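Zinc peptidase (Vibrio cholerae, PDB 2GU1) cuts the peptide cross-links of cell-wall peptidoglycan as a zinc-dependent DD-endopeptidase, probably allowing new glycan strands to be inserted as the wall expands. Local coordinates at residues Gln33-Ser37 with Lys258-Ala262; Gly51-Glu55 with Leu67-Met71; Asn127-Met132 with Ile167-Phe172; Phe201-Asp207 with Pro244-Gly249; Gln212-Asn218 with His232-Ala238. All blocks are in the same frame, centred on the assembly; numbering follows the deposited sequence.

Contact 1 is a surface meeting of two domains, a LysM-like helix against a loop of the M23 peptidase domain, held by ring and aliphatic packing. Contact 2, in the LysM-like sheet, is a hairpin rich in hydrogen bonds; the two touch where Ile35 meets Leu67. Contact 3 is buried and apolar, a helix laid on a sheet in the second domain, about 38 Å from contact 1 between centres. Contacts 2, 4 and 5 are partly buried. The last two lie side by side: Pro205, Tyr204 and Val206 of contact 4 pack on Phe237 of contact 5. Contact 4 ties down a loop with backbone bonds, a Tyr-Asp bond and waters, whereas contact 5 holds two of the three zinc-binding residues.

Contact 1. Residues Gln33-Ser37 with Lys258-Ala262; sequences QKILS and KHPYA
His259 ND1 accepts two backbone N-H groups, from Tyr261 N at 2.9 Å and from Ala262 N at 3.0 Å, and the loop so fixed presents His259, Pro260 and Tyr261 to Leu36 and its neighbours. This is an interdomain contact: helix 29-38 of the LysM-like domain rests on the loop after strand 251-259 of the M23 peptidase domain. Tyr261 covers the most ground. Ser37 CA sits over the middle of one ring face, 3.8 Å from the Tyr261 centroid, making a CH-pi contact. The Gln33 amide, its plane only 26° from that of the ring, reaches the hydroxyl end because its chain bends at chi2 (-33°). The His259 imidazole turns its edge to the helix, with CE1 of His259 3.5 Å from Leu36 O. The Tyr261 side chain is about 12 Å from the zinc ion, so the interface lies near the metal site, consistent with the LysM-like domain flanking it. On the helix side, Leu36 CD2 also touches Pro260 CG at 3.8 Å.

Contact 2. Residues Gly51-Glu55 with Leu67-Met71; sequences GEELE and LIYHM
Tyr69 OH gives a short hydrogen bond of 2.6 Å to Glu52 OE1, one of two side-chain bonds that lace the antiparallel hairpin of strands 53-58 and 64-70 in the LysM-like domain; Glu52 lies just before the first strand. The carboxylate oxygen lies at the edge of the phenol ring and is met on its syn side, the hydroxyl 32° out of the carboxylate plane. On the other face of the sheet His70 NE2 donates almost straight (175°) to Glu55 OE1 at 3.0 Å. That oxygen lies in the imidazole plane, yet the histidine approaches it from above the carboxylate plane. Glu55 gets there with CG anti to its backbone N (chi1 -175°) and the rest of its chain extended. Ile68 CG2 lies over one face of the His70 ring. Next to the phenol, Leu54 CD2 rests 3.8 Å from Tyr69 CD1 and also meets Leu67 CD1. Around these groups, Gln49 N also bonds Glu52 OE1 and Arg7 adds a long, weak ion pair to Glu55. Between the two faces runs the backbone ladder, sound except for one weak bond, where Glu53 N is 3.4 Å from His70 O.

Contact 3. Residues Asn127-Met132 with Ile167-Phe172; sequences NITQVM and IKAISF
Ile128 is the main bump of helix 122-132, and it drops among Ile167, Ile170 and Phe172 of strand 160-173. Its CG1 branch lies 3.8 Å from Ile167 CD1, the two side chains crossing at about a right angle, and the same CG1 is 4.0 Å from Ile170 CD1. Its CG2 branch goes the other way and meets the edge of the phenyl ring, 4.2 Å from Phe172 CZ. Ile170 answers as the bump of the strand: CD1 pushes in between Ile128 and Val131, nearly a turn apart, the touch on Val131 being the looser. Met132 fills the next hollow. Its CG, anti to the carbonyl carbon (chi1 -53°), meets Ile170 CG2 at 3.9 Å and Phe172 CE1 at 4.2 Å, and the bend at chi2 (-60°) brings SD along Ile170 CG2. A classic beta bulge, with Lys168 and Ala169 both facing Leu151, lets Ile167 and Ile170 point to the helix although they are three residues apart. Phe111 closes edge-to-face on Phe172, and Phe138 touches Met132 and Phe172. With the two axes 10.3 Å apart and crossing at -69°, this is a helix packed across an antiparallel sheet, part of the apolar interior of the Csd3-like second domain.

Contact 4. Residues Phe201-Asp207 with Pro244-Gly249; sequences FNRYPVD and PVYSTG
Asp207 and Tyr246 meet nearly at right angles, the carboxylate plane 59° from the ring plane, and OD2 of Asp207 takes the phenol OH of Tyr246 in a 2.8 Å hydrogen bond. The oxygen sits at the ring edge and is met on its syn side, slightly out of the carboxylate plane. The pair pins one end of the loop 201-207 as it runs antiparallel to strand 244-246, an outer strand of a small three-stranded sheet in the M23 peptidase region. Next along, Tyr246 N donates to Pro205 O at 2.7 Å, almost straight at 174°. Between the two segments Thr248 does the filling. With OG1 between its backbone N and carbonyl carbon (chi1 48°), CG2 is thrown toward the loop, where it rests 3.6 Å from Tyr204 O and 4.0 Å from Pro205 CB. At the far end Asn202 N bonds Thr248 O at 2.8 Å, and the Phe201 ring approaches Gly249 CA obliquely; the same ring also meets Tyr274 edge-to-face and His270. Leu312 and Phe314 of strand 312-318 pack on Pro205, joining the loop to the strand that leads through the zinc ligand His313. Two waters bridge the segments: one donates to Tyr204 O and Ser247 O, the other accepts from Asp207 N and donates to Asp207 OD2 and to Pro244 O, the latter 2.9 Å away.

Contact 5. Residues Gln212-Asn218 with His232-Ala238; sequences QITSGFN and HNGTDFA. With ZN (zinc ion), chain B.
Residues 212-218 run antiparallel to 232-238, bonded through Ala238 N to Gln212 O, Thr214 N to Asp236 O, Asp236 N to Ser215 O and, at the other end, by a mutual pair between Asn218 and His232. The side chains divide between two faces. On one, Ile213 lies alongside Phe237, pointing the same way, with CG1 3.6 Å from Phe237 CE1, while Thr235 CG2 tucks in at 3.6 Å from Ile213 CG2. The other face carries the metal. His232 NE2 and Asp236 OD1 each bind the zinc ion at 2.0 Å; Asp236 OD2 lies farther off, 2.7 Å from the metal. The far nitrogen of the imidazole is held as well: His232 ND1 donates to Gly216 O at 2.8 Å, nearly straight (168°) and in the ring plane, though it comes from above the carbonyl plane. Together with the zinc bond it sets the ring's orientation, and Ser215 OG sits over one of its faces. A water joins Thr214 OG1 to Asp236 OD2, a second-shell link consistent with steadying the carboxylate. Phe217, its CG anti to the backbone N (chi1 -177°), sets its ring edge against the Asn233 backbone and touches Pro322. His313 completes the protein ligands of the catalytic zinc; His232 and Asp236 are the HxxxD motif characteristic of M23 lysostaphin-type peptidases.

Contact 1. Residues Gln33-Ser37 with Lys258-Ala262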
# COMPACT_ATOMS: atom_id res chain seq x y z
N GLN A 33 -11.71 10.41 -17.10
CA GLN A 33 -10.66 11.38 -16.76
C GLN A 33 -10.91 12.18 -15.48
O GLN A 33 -9.97 12.54 -14.77
CB GLN A 33 -10.42 12.35 -17.93
CG GLN A 33 -9.83 11.69 -19.17
CD GLN A 33 -8.90 10.55 -18.82
OE1 GLN A 33 -9.29 9.38 -18.85
NE2 GLN A 33 -7.67 10.88 -18.44
N LYS A 34 -12.17 12.47 -15.18
CA LYS A 34 -12.48 13.22 -13.97
C LYS A 34 -12.25 12.35 -12.74
O LYS A 34 -11.85 12.84 -11.67
CB LYS A 34 -13.92 13.74 -13.99
CG LYS A 34 -14.18 14.83 -15.03
CD LYS A 34 -13.08 15.91 -15.01
CE LYS A 34 -12.87 16.51 -13.61
NZ LYS A 34 -11.61 17.31 -13.50
N ILE A 35 -12.50 11.05 -12.88
CA ILE A 35 -12.30 10.10 -11.78
C ILE A 35 -10.80 9.91 -11.56
O ILE A 35 -10.32 9.92 -10.43
CB ILE A 35 -12.97 8.74 -12.10
CG1 ILE A 35 -14.49 8.91 -12.12
CG2 ILE A 35 -12.54 7.69 -11.10
CD1 ILE A 35 -15.08 9.44 -10.83
N LEU A 36 -10.06 9.74 -12.65
CA LEU A 36 -8.61 9.57 -12.58
C LEU A 36 -7.97 10.81 -11.97
O LEU A 36 -7.02 10.73 -11.19
CB LEU A 36 -8.05 9.32 -13.99
CG LEU A 36 -7.78 7.87 -14.42
CD1 LEU A 36 -8.79 6.92 -13.83
CD2 LEU A 36 -7.77 7.81 -15.94
N SER A 37 -8.51 11.97 -12.33
CA SER A 37 -8.01 13.26 -11.83
C SER A 37 -8.10 13.39 -10.32
O SER A 37 -7.14 13.80 -9.66
CB SER A 37 -8.78 14.41 -12.48
OG SER A 37 -8.28 15.65 -12.02
N LYS A 258 1.95 3.87 -15.31
CA LYS A 258 1.98 5.13 -16.01
C LYS A 258 0.56 5.65 -15.85
O LYS A 258 -0.37 5.17 -16.50
CB LYS A 258 2.30 4.94 -17.50
CG LYS A 258 2.71 6.23 -18.21
CD LYS A 258 1.67 7.33 -18.07
CE LYS A 258 2.29 8.72 -18.11
NZ LYS A 258 1.29 9.81 -17.88
N HIS A 259 0.39 6.64 -14.99
CA HIS A 259 -0.91 7.22 -14.70
C HIS A 259 -1.07 8.56 -15.42
O HIS A 259 -0.13 9.37 -15.46
CB HIS A 259 -1.04 7.38 -13.18
CG HIS A 259 -2.42 7.73 -12.71
ND1 HIS A 259 -2.95 9.00 -12.82
CD2 HIS A 259 -3.36 6.98 -12.10
CE1 HIS A 259 -4.15 9.02 -12.27
NE2 HIS A 259 -4.43 7.81 -11.83
N PRO A 260 -2.25 8.82 -15.99
CA PRO A 260 -2.50 10.08 -16.71
C PRO A 260 -2.22 11.33 -15.87
O PRO A 260 -1.79 12.36 -16.40
CB PRO A 260 -3.98 9.98 -17.09
CG PRO A 260 -4.21 8.50 -17.18
CD PRO A 260 -3.45 7.96 -16.00
N TYR A 261 -2.46 11.23 -14.57
CA TYR A 261 -2.27 12.37 -13.68
C TYR A 261 -1.08 12.24 -12.73
O TYR A 261 -0.39 13.23 -12.46
CB TYR A 261 -3.56 12.61 -12.91
CG TYR A 261 -4.68 13.01 -13.85
CD1 TYR A 261 -4.82 14.32 -14.28
CD2 TYR A 261 -5.52 12.04 -14.41
CE1 TYR A 261 -5.76 14.67 -15.24
CE2 TYR A 261 -6.47 12.38 -15.37
CZ TYR A 261 -6.58 13.70 -15.79
OH TYR A 261 -7.50 14.03 -16.76
N ALA A 262 -0.84 11.04 -12.23
CA ALA A 262 0.29 10.82 -11.32
C ALA A 262 1.55 10.57 -12.15
O ALA A 262 2.64 10.46 -11.61
CB ALA A 262 0.01 9.64 -10.41

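Contact 2. Residues Gly51-Glu55 with Leu67-Met71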
# COMPACT_ATOMS: atom_id res chain seq x y z
N GLY A 51 -12.93 -9.58 -7.12
CA GLY A 51 -13.68 -9.82 -5.90
C GLY A 51 -14.17 -8.54 -5.24
O GLY A 51 -15.16 -8.57 -4.50
N GLU A 52 -13.48 -7.43 -5.48
CA GLU A 52 -13.92 -6.17 -4.90
C GLU A 52 -15.10 -5.73 -5.74
O GLU A 52 -15.36 -6.31 -6.80
CB GLU A 52 -12.78 -5.13 -4.95
CG GLU A 52 -11.53 -5.59 -4.20
CD GLU A 52 -10.43 -4.55 -4.22
OE1 GLU A 52 -10.25 -3.89 -5.26
OE2 GLU A 52 -9.72 -4.42 -3.20
N GLU A 53 -15.83 -4.72 -5.29
CA GLU A 53 -17.00 -4.27 -6.03
C GLU A 53 -17.03 -2.78 -6.28
O GLU A 53 -16.61 -2.00 -5.43
CB GLU A 53 -18.27 -4.64 -5.26
CG GLU A 53 -18.47 -6.12 -5.01
CD GLU A 53 -19.71 -6.37 -4.16
OE1 GLU A 53 -20.80 -5.94 -4.58
OE2 GLU A 53 -19.58 -6.99 -3.08
N LEU A 54 -17.53 -2.42 -7.45
CA LEU A 54 -17.70 -1.02 -7.81
C LEU A 54 -19.20 -0.81 -7.92
O LEU A 54 -19.93 -1.65 -8.44
CB LEU A 54 -17.02 -0.71 -9.15
CG LEU A 54 -15.49 -0.73 -9.22
CD1 LEU A 54 -15.04 -0.40 -10.65
CD2 LEU A 54 -14.91 0.28 -8.25
N GLU A 55 -19.67 0.30 -7.38
CA GLU A 55 -21.09 0.61 -7.43
C GLU A 55 -21.22 1.93 -8.17
O GLU A 55 -20.65 2.93 -7.74
CB GLU A 55 -21.62 0.71 -6.00
CG GLU A 55 -23.12 0.90 -5.85
CD GLU A 55 -23.59 0.65 -4.43
OE1 GLU A 55 -22.81 0.91 -3.48
OE2 GLU A 55 -24.74 0.20 -4.24
N LEU A 67 -19.60 7.14 -7.77
CA LEU A 67 -18.93 5.84 -7.85
C LEU A 67 -18.48 5.44 -6.44
O LEU A 67 -17.86 6.25 -5.74
CB LEU A 67 -17.70 5.91 -8.76
CG LEU A 67 -16.69 4.76 -8.63
CD1 LEU A 67 -17.27 3.51 -9.25
CD2 LEU A 67 -15.37 5.13 -9.31
N ILE A 68 -18.79 4.22 -6.03
CA ILE A 68 -18.37 3.73 -4.73
C ILE A 68 -17.49 2.51 -4.97
O ILE A 68 -17.91 1.53 -5.59
CB ILE A 68 -19.57 3.31 -3.83
CG1 ILE A 68 -20.53 4.48 -3.62
CG2 ILE A 68 -19.06 2.86 -2.46
CD1 ILE A 68 -21.40 4.77 -4.82
N TYR A 69 -16.24 2.60 -4.50
CA TYR A 69 -15.29 1.51 -4.64
C TYR A 69 -15.23 0.78 -3.30
O TYR A 69 -14.63 1.27 -2.34
CB TYR A 69 -13.91 2.06 -5.07
CG TYR A 69 -12.74 1.09 -4.98
CD1 TYR A 69 -12.92 -0.29 -5.12
CD2 TYR A 69 -11.44 1.57 -4.78
CE1 TYR A 69 -11.83 -1.18 -5.06
CE2 TYR A 69 -10.35 0.71 -4.72
CZ TYR A 69 -10.55 -0.67 -4.86
OH TYR A 69 -9.47 -1.51 -4.78
N HIS A 70 -15.89 -0.37 -3.24
CA HIS A 70 -15.91 -1.20 -2.04
C HIS A 70 -14.64 -2.05 -1.98
O HIS A 70 -14.58 -3.13 -2.58
CB HIS A 70 -17.15 -2.11 -2.05
CG HIS A 70 -18.45 -1.36 -1.95
ND1 HIS A 70 -18.94 -0.88 -0.76
CD2 HIS A 70 -19.33 -0.99 -2.90
CE1 HIS A 70 -20.07 -0.24 -0.98
NE2 HIS A 70 -20.33 -0.29 -2.27
N MET A 71 -13.61 -1.55 -1.30
CA MET A 71 -12.35 -2.27 -1.16
C MET A 71 -12.55 -3.50 -0.28
O MET A 71 -11.89 -4.52 -0.46
CB MET A 71 -11.28 -1.36 -0.56
CG MET A 71 -10.80 -0.30 -1.53
SD MET A 71 -10.14 1.18 -0.75
CE MET A 71 -11.60 2.19 -0.68

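Contact 3. Residues Asn127-Met132 with Ile167-Phe172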
# COMPACT_ATOMS: atom_id res chain seq x y z
N ASN A 127 5.95 -13.34 4.60
CA ASN A 127 6.18 -12.32 5.62
C ASN A 127 6.98 -12.93 6.77
O ASN A 127 7.95 -12.34 7.25
CB ASN A 127 4.84 -11.76 6.12
CG ASN A 127 5.02 -10.61 7.12
OD1 ASN A 127 6.08 -9.98 7.18
ND2 ASN A 127 3.97 -10.33 7.90
N ILE A 128 6.57 -14.12 7.19
CA ILE A 128 7.25 -14.81 8.29
C ILE A 128 8.71 -15.13 7.96
O ILE A 128 9.61 -14.81 8.75
CB ILE A 128 6.52 -16.12 8.66
CG1 ILE A 128 5.15 -15.78 9.26
CG2 ILE A 128 7.35 -16.92 9.65
CD1 ILE A 128 4.26 -16.99 9.53
N THR A 129 8.96 -15.75 6.81
CA THR A 129 10.33 -16.09 6.44
C THR A 129 11.18 -14.83 6.28
O THR A 129 12.37 -14.83 6.59
CB THR A 129 10.38 -16.94 5.15
OG1 THR A 129 9.67 -16.28 4.09
CG2 THR A 129 9.76 -18.31 5.39
N GLN A 130 10.56 -13.75 5.81
CA GLN A 130 11.25 -12.48 5.62
C GLN A 130 11.70 -11.92 6.97
O GLN A 130 12.87 -11.62 7.16
CB GLN A 130 10.32 -11.47 4.94
CG GLN A 130 10.85 -10.04 4.92
CD GLN A 130 9.74 -9.01 4.70
OE1 GLN A 130 8.79 -8.92 5.50
NE2 GLN A 130 9.86 -8.22 3.64
N VAL A 131 10.77 -11.81 7.90
CA VAL A 131 11.06 -11.29 9.23
C VAL A 131 12.11 -12.10 9.99
O VAL A 131 13.01 -11.54 10.60
CB VAL A 131 9.77 -11.25 10.10
CG1 VAL A 131 10.12 -10.99 11.57
CG2 VAL A 131 8.83 -10.17 9.58
N MET A 132 12.00 -13.42 9.94
CA MET A 132 12.91 -14.30 10.66
C MET A 132 14.19 -14.74 9.93
O MET A 132 14.97 -15.52 10.48
CB MET A 132 12.16 -15.56 11.12
CG MET A 132 10.89 -15.30 11.92
SD MET A 132 11.21 -14.37 13.41
CE MET A 132 11.78 -15.63 14.48
N ILE A 167 -0.19 -10.22 11.24
CA ILE A 167 0.56 -11.10 12.13
C ILE A 167 1.12 -10.22 13.24
O ILE A 167 1.74 -9.19 12.98
CB ILE A 167 1.74 -11.76 11.38
CG1 ILE A 167 1.22 -12.49 10.14
CG2 ILE A 167 2.51 -12.66 12.32
CD1 ILE A 167 2.30 -13.29 9.39
N LYS A 168 0.91 -10.64 14.49
CA LYS A 168 1.37 -9.87 15.63
C LYS A 168 2.56 -10.48 16.35
O LYS A 168 3.37 -9.77 16.94
CB LYS A 168 0.22 -9.66 16.63
CG LYS A 168 -1.05 -9.07 16.01
CD LYS A 168 -0.72 -7.98 14.98
CE LYS A 168 -1.10 -6.57 15.45
NZ LYS A 168 -0.39 -6.15 16.70
N ALA A 169 2.67 -11.80 16.30
CA ALA A 169 3.76 -12.49 16.97
C ALA A 169 4.15 -13.76 16.22
O ALA A 169 3.31 -14.43 15.61
CB ALA A 169 3.36 -12.83 18.41
N ILE A 170 5.43 -14.09 16.30
CA ILE A 170 5.99 -15.26 15.63
C ILE A 170 6.92 -15.94 16.63
O ILE A 170 7.82 -15.29 17.17
CB ILE A 170 6.81 -14.83 14.39
CG1 ILE A 170 5.90 -14.12 13.38
CG2 ILE A 170 7.50 -16.03 13.76
CD1 ILE A 170 6.63 -13.54 12.18
N SER A 171 6.72 -17.22 16.88
CA SER A 171 7.60 -17.92 17.81
C SER A 171 7.88 -19.33 17.34
O SER A 171 6.96 -20.05 16.93
CB SER A 171 7.00 -17.95 19.21
OG SER A 171 5.98 -18.93 19.30
N PHE A 172 9.15 -19.72 17.39
CA PHE A 172 9.55 -21.06 16.98
C PHE A 172 10.14 -21.82 18.16
O PHE A 172 11.01 -21.32 18.87
CB PHE A 172 10.60 -21.00 15.86
CG PHE A 172 10.03 -20.66 14.50
CD1 PHE A 172 9.75 -19.35 14.15
CD2 PHE A 172 9.78 -21.67 13.57
CE1 PHE A 172 9.23 -19.04 12.89
CE2 PHE A 172 9.25 -21.37 12.31
CZ PHE A 172 8.98 -20.05 11.98

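Contact 4. Residues Phe201-Asp207 with Pro244-Gly249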
# COMPACT_ATOMS: atom_id res chain seq x y z
N PHE A 201 14.55 3.02 8.05
CA PHE A 201 14.43 3.69 6.76
C PHE A 201 15.27 4.95 6.71
O PHE A 201 15.66 5.50 7.74
CB PHE A 201 12.98 4.12 6.51
CG PHE A 201 11.98 3.00 6.59
CD1 PHE A 201 10.75 3.19 7.21
CD2 PHE A 201 12.22 1.78 5.97
CE1 PHE A 201 9.78 2.19 7.23
CE2 PHE A 201 11.26 0.77 5.98
CZ PHE A 201 10.04 0.97 6.60
N ASN A 202 15.55 5.41 5.49
CA ASN A 202 16.25 6.66 5.32
C ASN A 202 15.10 7.67 5.31
O ASN A 202 13.99 7.35 4.89
CB ASN A 202 17.00 6.71 3.99
CG ASN A 202 18.24 5.85 3.99
OD1 ASN A 202 18.89 5.70 5.03
ND2 ASN A 202 18.60 5.31 2.84
N ARG A 203 15.36 8.89 5.76
CA ARG A 203 14.32 9.91 5.77
C ARG A 203 14.00 10.45 4.37
O ARG A 203 12.84 10.68 4.03
CB ARG A 203 14.75 11.07 6.67
CG ARG A 203 13.81 12.26 6.63
CD ARG A 203 12.51 11.93 7.32
NE ARG A 203 12.69 11.86 8.76
CZ ARG A 203 11.75 11.48 9.62
NH1 ARG A 203 10.54 11.12 9.19
NH2 ARG A 203 12.03 11.45 10.93
N TYR A 204 15.04 10.64 3.55
CA TYR A 204 14.91 11.20 2.20
C TYR A 204 15.09 10.26 1.02
O TYR A 204 15.95 9.38 1.05
CB TYR A 204 15.91 12.36 2.04
CG TYR A 204 15.72 13.47 3.05
CD1 TYR A 204 14.69 14.39 2.91
CD2 TYR A 204 16.55 13.57 4.17
CE1 TYR A 204 14.48 15.40 3.85
CE2 TYR A 204 16.35 14.57 5.12
CZ TYR A 204 15.32 15.48 4.96
OH TYR A 204 15.12 16.46 5.90
N PRO A 205 14.28 10.43 -0.04
CA PRO A 205 14.34 9.61 -1.26
C PRO A 205 15.26 10.24 -2.32
O PRO A 205 15.35 9.74 -3.44
CB PRO A 205 12.89 9.59 -1.73
CG PRO A 205 12.44 10.99 -1.40
CD PRO A 205 13.03 11.22 -0.00
N VAL A 206 15.93 11.33 -1.96
CA VAL A 206 16.83 12.01 -2.90
C VAL A 206 18.09 12.51 -2.18
O VAL A 206 18.15 12.56 -0.94
CB VAL A 206 16.14 13.23 -3.58
CG1 VAL A 206 14.97 12.76 -4.46
CG2 VAL A 206 15.66 14.21 -2.53
N ASP A 207 19.10 12.88 -2.97
CA ASP A 207 20.35 13.37 -2.42
C ASP A 207 20.18 14.76 -1.80
O ASP A 207 19.24 15.49 -2.13
CB ASP A 207 21.43 13.39 -3.51
CG ASP A 207 21.79 11.99 -3.98
OD1 ASP A 207 22.07 11.12 -3.13
OD2 ASP A 207 21.80 11.77 -5.21
N PRO A 244 18.35 11.52 -9.57
CA PRO A 244 18.15 10.16 -9.06
C PRO A 244 17.19 10.11 -7.87
O PRO A 244 17.20 10.99 -7.01
CB PRO A 244 19.56 9.71 -8.69
CG PRO A 244 20.21 11.01 -8.26
CD PRO A 244 19.74 11.96 -9.35
N VAL A 245 16.37 9.07 -7.85
CA VAL A 245 15.38 8.85 -6.79
C VAL A 245 15.76 7.52 -6.18
O VAL A 245 16.01 6.56 -6.90
CB VAL A 245 13.95 8.77 -7.38
CG1 VAL A 245 12.94 8.44 -6.29
CG2 VAL A 245 13.59 10.09 -8.04
N TYR A 246 15.81 7.46 -4.85
CA TYR A 246 16.20 6.23 -4.16
C TYR A 246 15.12 5.73 -3.21
O TYR A 246 14.36 6.52 -2.66
CB TYR A 246 17.46 6.48 -3.33
CG TYR A 246 18.57 7.16 -4.09
CD1 TYR A 246 19.50 6.43 -4.82
CD2 TYR A 246 18.69 8.55 -4.06
CE1 TYR A 246 20.53 7.07 -5.51
CE2 TYR A 246 19.71 9.20 -4.75
CZ TYR A 246 20.63 8.45 -5.47
OH TYR A 246 21.66 9.09 -6.12
N SER A 247 15.09 4.42 -3.01
CA SER A 247 14.13 3.82 -2.08
C SER A 247 14.59 4.18 -0.68
O SER A 247 15.79 4.15 -0.38
CB SER A 247 14.10 2.30 -2.22
OG SER A 247 13.29 1.71 -1.20
N THR A 248 13.65 4.53 0.18
CA THR A 248 13.99 4.89 1.55
C THR A 248 14.10 3.65 2.44
O THR A 248 14.33 3.75 3.64
CB THR A 248 12.94 5.85 2.14
OG1 THR A 248 11.63 5.34 1.87
CG2 THR A 248 13.08 7.23 1.50
N GLY A 249 13.93 2.47 1.84
CA GLY A 249 14.03 1.26 2.63
C GLY A 249 14.11 -0.03 1.82
O GLY A 249 13.83 -0.05 0.62
O HOH W 1 17.09 6.56 0.21
O HOH W 2 18.91 12.95 -5.80

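Contact 5. Residues Gln212-Asn218 with His232-Ala238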
# COMPACT_ATOMS: atom_id res chain seq x y z
N GLN A 212 15.13 20.09 -0.75
CA GLN A 212 14.27 21.23 -0.47
C GLN A 212 12.82 20.81 -0.69
O GLN A 212 12.46 20.32 -1.77
CB GLN A 212 14.59 22.41 -1.40
CG GLN A 212 13.59 23.56 -1.27
CD GLN A 212 13.83 24.69 -2.25
OE1 GLN A 212 13.05 25.65 -2.31
NE2 GLN A 212 14.91 24.60 -3.02
N ILE A 213 11.98 20.99 0.33
CA ILE A 213 10.57 20.63 0.23
C ILE A 213 9.78 21.85 -0.27
O ILE A 213 9.76 22.89 0.38
CB ILE A 213 10.02 20.18 1.60
CG1 ILE A 213 10.77 18.93 2.07
CG2 ILE A 213 8.54 19.90 1.51
CD1 ILE A 213 10.41 18.48 3.48
N THR A 214 9.15 21.71 -1.43
CA THR A 214 8.37 22.80 -2.01
C THR A 214 6.90 22.75 -1.59
O THR A 214 6.15 23.70 -1.80
CB THR A 214 8.45 22.78 -3.55
OG1 THR A 214 7.98 21.52 -4.05
CG2 THR A 214 9.89 22.98 -4.01
N SER A 215 6.50 21.63 -0.98
CA SER A 215 5.13 21.44 -0.52
C SER A 215 5.08 20.18 0.34
O SER A 215 5.31 19.08 -0.16
CB SER A 215 4.18 21.30 -1.71
OG SER A 215 2.86 21.03 -1.26
N GLY A 216 4.77 20.33 1.62
CA GLY A 216 4.73 19.19 2.52
C GLY A 216 3.38 18.51 2.64
O GLY A 216 2.41 18.90 1.99
N PHE A 217 3.33 17.48 3.48
CA PHE A 217 2.13 16.70 3.74
C PHE A 217 1.06 17.58 4.38
O PHE A 217 1.36 18.32 5.32
CB PHE A 217 2.47 15.55 4.69
CG PHE A 217 1.33 14.61 4.98
CD1 PHE A 217 1.00 13.59 4.09
CD2 PHE A 217 0.60 14.71 6.17
CE1 PHE A 217 -0.02 12.68 4.38
CE2 PHE A 217 -0.42 13.81 6.47
CZ PHE A 217 -0.74 12.79 5.57
N ASN A 218 -0.17 17.51 3.89
CA ASN A 218 -1.27 18.30 4.45
C ASN A 218 -2.62 17.74 4.00
O ASN A 218 -3.11 18.08 2.92
CB ASN A 218 -1.16 19.77 4.04
CG ASN A 218 -2.33 20.60 4.56
OD1 ASN A 218 -3.02 20.22 5.51
ND2 ASN A 218 -2.55 21.76 3.94
N HIS A 232 -3.02 16.83 0.29
CA HIS A 232 -1.74 16.61 -0.36
C HIS A 232 -1.19 15.51 0.53
O HIS A 232 -0.72 15.77 1.64
CB HIS A 232 -0.84 17.84 -0.29
CG HIS A 232 0.44 17.67 -1.05
ND1 HIS A 232 1.68 17.90 -0.49
CD2 HIS A 232 0.67 17.29 -2.34
CE1 HIS A 232 2.62 17.67 -1.40
NE2 HIS A 232 2.03 17.30 -2.52
N ASN A 233 -1.27 14.28 0.05
CA ASN A 233 -0.84 13.12 0.81
C ASN A 233 0.63 12.72 0.67
O ASN A 233 0.98 11.56 0.88
CB ASN A 233 -1.74 11.94 0.44
CG ASN A 233 -3.15 12.10 1.00
OD1 ASN A 233 -4.13 11.75 0.35
ND2 ASN A 233 -3.24 12.62 2.22
N GLY A 234 1.49 13.68 0.32
CA GLY A 234 2.90 13.36 0.18
C GLY A 234 3.77 14.59 0.37
O GLY A 234 3.28 15.66 0.71
N THR A 235 5.07 14.43 0.14
CA THR A 235 6.00 15.53 0.28
C THR A 235 6.65 15.81 -1.08
O THR A 235 7.08 14.87 -1.76
CB THR A 235 7.11 15.19 1.31
OG1 THR A 235 6.52 14.83 2.56
CG2 THR A 235 8.03 16.36 1.52
N ASP A 236 6.71 17.07 -1.48
CA ASP A 236 7.31 17.43 -2.76
C ASP A 236 8.74 17.93 -2.59
O ASP A 236 8.98 18.87 -1.82
CB ASP A 236 6.48 18.50 -3.46
CG ASP A 236 5.11 18.01 -3.83
OD1 ASP A 236 4.88 16.78 -3.72
OD2 ASP A 236 4.27 18.83 -4.25
N PHE A 237 9.68 17.31 -3.30
CA PHE A 237 11.10 17.69 -3.26
C PHE A 237 11.47 18.40 -4.56
O PHE A 237 10.99 18.03 -5.65
CB PHE A 237 11.99 16.45 -3.07
CG PHE A 237 11.86 15.82 -1.71
CD1 PHE A 237 12.32 16.48 -0.57
CD2 PHE A 237 11.25 14.58 -1.57
CE1 PHE A 237 12.18 15.91 0.69
CE2 PHE A 237 11.10 13.99 -0.31
CZ PHE A 237 11.56 14.66 0.83
N ALA A 238 12.30 19.43 -4.45
CA ALA A 238 12.72 20.23 -5.60
C ALA A 238 13.78 19.54 -6.44
O ALA A 238 14.95 19.91 -6.41
CB ALA A 238 13.23 21.58 -5.12
ZN ZN B . 2.92 16.44 -4.13
O HOH W 3 5.40 21.32 -5.36
O HOH W 4 6.04 16.67 4.54